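Local coordinates for aminopeptidase N family protein (Idiomarina loihiensis L2TR, PDB 4FGM) that binds a zinc ion and probably works as a metal-dependent aminopeptidase of the M61 family, cutting residues from the amino ends of peptides, at residues Glu407-Glu411 with Phe412-Ser416; Asn429-Pro432 with Gly433-Ile436. All blocks are in the same frame, centred on the assembly; numbering follows the deposited sequence.

Contact 1: Glu407-Glu411 with Phe412-Ser416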
loop_
_atom_site.group_PDB
_atom_site.type_symbol
_atom_site.label_atom_id
_atom_site.label_comp_id
_atom_site.label_asym_id
_atom_site.label_seq_id
_atom_site.Cartn_x
_atom_site.Cartn_y
_atom_site.Cartn_z
ATOM N N GLU A 407 10.283 21.007 -3.234
ATOM C CA GLU A 407 9.767 22.144 -3.978
ATOM C C GLU A 407 8.366 21.902 -4.526
ATOM O O GLU A 407 7.494 22.765 -4.398
ATOM C CB GLU A 407 10.740 22.507 -5.100
ATOM C CG GLU A 407 12.053 23.080 -4.571
ATOM C CD GLU A 407 13.083 23.309 -5.658
ATOM O OE1 GLU A 407 12.681 23.574 -6.809
ATOM O OE2 GLU A 407 14.297 23.239 -5.359
ATOM N N LEU A 408 8.134 20.737 -5.125
ATOM C CA LEU A 408 6.805 20.451 -5.653
ATOM C C LEU A 408 5.791 20.477 -4.522
ATOM O O LEU A 408 4.651 20.898 -4.712
ATOM C CB LEU A 408 6.766 19.089 -6.352
ATOM C CG LEU A 408 7.345 19.041 -7.769
ATOM C CD1 LEU A 408 7.385 17.601 -8.262
ATOM C CD2 LEU A 408 6.498 19.895 -8.694
ATOM N N TRP A 409 6.206 20.043 -3.335
ATOM C CA TRP A 409 5.292 20.036 -2.203
ATOM C C TRP A 409 4.931 21.448 -1.747
ATOM O O TRP A 409 3.767 21.732 -1.464
ATOM C CB TRP A 409 5.870 19.266 -1.012
ATOM C CG TRP A 409 4.876 19.201 0.108
ATOM C CD1 TRP A 409 3.746 18.429 0.161
ATOM C CD2 TRP A 409 4.842 20.034 1.270
ATOM N NE1 TRP A 409 3.010 18.737 1.276
ATOM C CE2 TRP A 409 3.656 19.723 1.974
ATOM C CE3 TRP A 409 5.693 21.025 1.780
ATOM C CZ2 TRP A 409 3.302 20.362 3.167
ATOM C CZ3 TRP A 409 5.340 21.661 2.965
ATOM C CH2 TRP A 409 4.151 21.329 3.642
ATOM N N HIS A 410 5.923 22.328 -1.662
ATOM C CA HIS A 410 5.659 23.703 -1.236
ATOM C C HIS A 410 4.826 24.466 -2.260
ATOM O O HIS A 410 4.014 25.321 -1.903
ATOM C CB HIS A 410 6.971 24.442 -0.988
ATOM C CG HIS A 410 7.623 24.088 0.313
ATOM N ND1 HIS A 410 7.136 24.518 1.528
ATOM C CD2 HIS A 410 8.715 23.338 0.588
ATOM C CE1 HIS A 410 7.901 24.050 2.497
ATOM N NE2 HIS A 410 8.865 23.329 1.954
ATOM N N GLU A 411 5.014 24.142 -3.534
ATOM C CA GLU A 411 4.278 24.812 -4.593
ATOM C C GLU A 411 2.840 24.345 -4.754
ATOM O O GLU A 411 1.911 25.150 -4.739
ATOM C CB GLU A 411 4.990 24.637 -5.935
ATOM C CG GLU A 411 6.109 25.620 -6.192
ATOM C CD GLU A 411 6.554 25.616 -7.644
ATOM O OE1 GLU A 411 5.681 25.701 -8.539
ATOM O OE2 GLU A 411 7.777 25.532 -7.889
ATOM N N PHE A 412 2.658 23.038 -4.899
ATOM C CA PHE A 412 1.330 22.492 -5.130
ATOM C C PHE A 412 0.704 21.740 -3.970
ATOM O O PHE A 412 -0.509 21.535 -3.955
ATOM C CB PHE A 412 1.384 21.588 -6.360
ATOM C CG PHE A 412 1.977 22.252 -7.569
ATOM C CD1 PHE A 412 1.252 23.209 -8.278
ATOM C CD2 PHE A 412 3.273 21.950 -7.980
ATOM C CE1 PHE A 412 1.804 23.849 -9.381
ATOM C CE2 PHE A 412 3.838 22.589 -9.086
ATOM C CZ PHE A 412 3.101 23.541 -9.785
ATOM N N GLY A 413 1.524 21.330 -3.005
ATOM C CA GLY A 413 1.008 20.587 -1.868
ATOM C C GLY A 413 0.579 21.448 -0.697
ATOM O O GLY A 413 -0.595 21.480 -0.334
ATOM N N LYS A 414 1.534 22.151 -0.102
ATOM C CA LYS A 414 1.246 23.012 1.036
ATOM C C LYS A 414 0.127 24.002 0.709
ATOM O O LYS A 414 -0.586 24.464 1.598
ATOM C CB LYS A 414 2.500 23.794 1.445
ATOM C CG LYS A 414 2.359 24.447 2.804
ATOM C CD LYS A 414 3.015 25.816 2.891
ATOM C CE LYS A 414 4.520 25.740 3.025
ATOM N NZ LYS A 414 5.054 26.965 3.702
ATOM N N THR A 415 -0.022 24.312 -0.574
ATOM C CA THR A 415 -1.026 25.259 -1.043
ATOM C C THR A 415 -2.362 24.628 -1.425
ATOM O O THR A 415 -3.327 25.346 -1.687
ATOM C CB THR A 415 -0.511 26.018 -2.271
ATOM O OG1 THR A 415 -0.224 25.077 -3.315
ATOM C CG2 THR A 415 0.757 26.801 -1.929
ATOM N N SER A 416 -2.414 23.298 -1.469
ATOM C CA SER A 416 -3.637 22.581 -1.837
ATOM C C SER A 416 -4.062 22.864 -3.277
ATOM O O SER A 416 -5.226 22.683 -3.641
ATOM C CB SER A 416 -4.785 22.951 -0.891
ATOM O OG SER A 416 -4.522 22.524 0.434
#

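Contact 2: Asn429-Pro432 with Gly433-Ile436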
loop_
_atom_site.group_PDB
_atom_site.type_symbol
_atom_site.label_atom_id
_atom_site.label_comp_id
_atom_site.label_asym_id
_atom_site.label_seq_id
_atom_site.Cartn_x
_atom_site.Cartn_y
_atom_site.Cartn_z
ATOM N N ASN A 429 10.377 20.494 -17.296
ATOM C CA ASN A 429 10.765 21.033 -18.598
ATOM C C ASN A 429 10.998 22.545 -18.577
ATOM O O ASN A 429 11.563 23.105 -19.520
ATOM C CB ASN A 429 9.719 20.686 -19.662
ATOM C CG ASN A 429 9.801 19.234 -20.105
ATOM O OD1 ASN A 429 10.808 18.560 -19.874
ATOM N ND2 ASN A 429 8.745 18.748 -20.756
ATOM N N GLN A 430 10.560 23.202 -17.508
ATOM C CA GLN A 430 10.745 24.639 -17.368
ATOM C C GLN A 430 11.703 24.913 -16.211
ATOM O O GLN A 430 11.699 26.003 -15.639
ATOM C CB GLN A 430 9.405 25.341 -17.121
ATOM C CG GLN A 430 8.439 25.396 -18.327
ATOM C CD GLN A 430 8.863 26.384 -19.422
ATOM O OE1 GLN A 430 9.369 27.474 -19.137
ATOM N NE2 GLN A 430 8.629 26.012 -20.680
ATOM N N TYR A 431 12.517 23.915 -15.869
ATOM C CA TYR A 431 13.502 24.039 -14.790
ATOM C C TYR A 431 14.852 24.284 -15.463
ATOM O O TYR A 431 15.316 23.469 -16.262
ATOM C CB TYR A 431 13.567 22.754 -13.957
ATOM C CG TYR A 431 14.172 22.931 -12.575
ATOM C CD1 TYR A 431 13.357 23.064 -11.447
ATOM C CD2 TYR A 431 15.554 22.982 -12.394
ATOM C CE1 TYR A 431 13.904 23.242 -10.177
ATOM C CE2 TYR A 431 16.112 23.161 -11.125
ATOM C CZ TYR A 431 15.281 23.291 -10.022
ATOM O OH TYR A 431 15.823 23.481 -8.771
ATOM N N PRO A 432 15.508 25.404 -15.133
ATOM C CA PRO A 432 16.804 25.784 -15.701
ATOM C C PRO A 432 17.957 24.790 -15.620
ATOM O O PRO A 432 18.362 24.371 -14.530
ATOM C CB PRO A 432 17.123 27.089 -14.976
ATOM C CG PRO A 432 16.496 26.884 -13.645
ATOM C CD PRO A 432 15.152 26.304 -14.022
ATOM N N GLY A 433 18.482 24.423 -16.787
ATOM C CA GLY A 433 19.619 23.522 -16.845
ATOM C C GLY A 433 19.370 22.030 -16.929
ATOM O O GLY A 433 20.327 21.248 -16.924
ATOM N N ILE A 434 18.109 21.620 -17.007
ATOM C CA ILE A 434 17.799 20.199 -17.086
ATOM C C ILE A 434 16.737 19.886 -18.129
ATOM O O ILE A 434 15.773 20.632 -18.297
ATOM C CB ILE A 434 17.314 19.645 -15.728
ATOM C CG1 ILE A 434 16.078 20.409 -15.273
ATOM C CG2 ILE A 434 18.420 19.751 -14.690
ATOM C CD1 ILE A 434 15.000 19.520 -14.715
ATOM N N ASP A 435 16.932 18.773 -18.827
ATOM C CA ASP A 435 16.004 18.316 -19.854
ATOM C C ASP A 435 15.807 16.808 -19.699
ATOM O O ASP A 435 16.729 16.024 -19.930
ATOM C CB ASP A 435 16.555 18.614 -21.251
ATOM C CG ASP A 435 15.581 18.240 -22.354
ATOM O OD1 ASP A 435 16.040 17.847 -23.446
ATOM O OD2 ASP A 435 14.355 18.346 -22.134
ATOM N N ILE A 436 14.606 16.412 -19.291
ATOM C CA ILE A 436 14.278 15.003 -19.110
ATOM C C ILE A 436 12.982 14.686 -19.848
ATOM O O ILE A 436 12.435 13.594 -19.715
ATOM C CB ILE A 436 14.115 14.638 -17.600
ATOM C CG1 ILE A 436 13.232 15.666 -16.885
ATOM C CG2 ILE A 436 15.481 14.573 -16.924
ATOM C CD1 ILE A 436 11.769 15.589 -17.244
HETATM O O HOH W 1 14.418 22.835 -18.642
#

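Contact 1: Glu407-Glu411 with Phe412-Ser416
Lys414 folds back over the indole of Trp409 at the C-terminal end of helix 401-413. Its CB lies 3.8 Å from the centroid of the six-membered ring, 16° off the normal, a CH-pi contact over the face. CG is set anti to the backbone N (chi1 -166°), which carries it out past the rim of that ring, near CH2. The chain then bends at chi2 and chi3 and turns toward His410. CE comes to the edge of that imidazole, 3.3 Å from His410 ND1 and in the ring plane. At the tip, Lys414 NZ forms a salt bridge with Glu217. The other imidazole nitrogen, His410 NE2, is hydrogen-bonded to the carbonyl of Phe215. One face of the imidazole is centred over CE3 of Trp409, so the indole touches both side chains.

The backbone widens here into a pi-type turn. Lys414 N donates to Trp409 O at 2.6 Å, nearly in line with the carbonyl, while the bond from Gly413 N to the same oxygen is weak. Gly413 has no side chain, and the indole uses that room: a CB there would run into Trp409 CD1. Just before it, Phe412 N donates to Leu408 O at 2.9 Å.

The Phe412 ring has a second set of contacts. Glu411 CB sits over one face, 4.1 Å from the centroid, and Leu408 CD2 reaches CE2 at 3.8 Å. The Glu411 carboxylate accepts a hydrogen bond from Trp427 through OE2.

Leu408 and Phe412 also pack on helix 423-429. Trp409 meets Trp279 and Phe215 edge-to-face, and its NE1 bonds to Thr283. The helix end thus lies between helix 423-429 and the segments around Phe215, at the end of helix 197-215, and Trp279, just beyond zinc-binding helix 262-277.

Contact 2: Asn429-Pro432 with Gly433-Ile436
Tyr431 and Ile434 are the two ends of a type II beta turn, with Pro432 and Gly433 at its corners, and they meet through both backbone and side chain. The turn reverses the chain: the directions of 429-432 and 433-436 differ by 160°.

The polar contacts are modest. Ile434 N donates to Tyr431 O at 3.4 Å, a weak bond that closes the turn. A water lies 2.6 Å from both Tyr431 O and Ile434 O, placed to donate to each and probably bridging the ends of the turn; other acceptors compete for its protons. Its distance from Asn429 O is 3.0 Å.

The apolar contact rests on Ile434. Its CG1 lies between the backbone N and the carbonyl carbon (chi1 58°), and this brings the ethyl branch back toward Tyr431. CD1 reaches Tyr431 CB at 3.6 Å, and CG1 packs close against Tyr431 O, at 3.3 Å. The two side chains cross at a slant, and the isoleucine lies nearer the tyrosine CB than its ring. With an alanine in place of Ile434 the ethyl branch is gone, which would probably open a gap beside Tyr431 CB.

Backbone shape completes the turn. Gly433 has positive phi (90°), where a CB would be pressed against Pro432 O. Pro432, with phi -54°, fits the corner before it.

The loop links helix 423-429 to helix 437-445, and Ile436 holds the N-cap position of the latter. Ile434 and Ile436 both pack on Leu428 of helix 423-429. They also touch helix 378-394 at Gln394, whose side chain accepts a hydrogen bond from Asp435 N. The Tyr431 ring meets Trp427.

In the fold
Contacts 1 and 2 follow in series along the chain, with most of helix 423-429 between them. Their centres are 19 Å apart, on the same side of the chain's centre. Contact 1 closes helix 401-413, whereas contact 2 leads from helix 423-429 into helix 437-445. They touch directly where Glu407 OE1 packs 3.6 Å from Tyr431 CE1. Trp427 is shared: it meets side chains of both. Only contact 1 comes near the metal site, with the Trp409 side chain about 10 Å from that of zinc-binding His277; contact 2 lies away from it. Together they mark how the chain passes from helix 401-413 through helix 423-429 to helix 437-445.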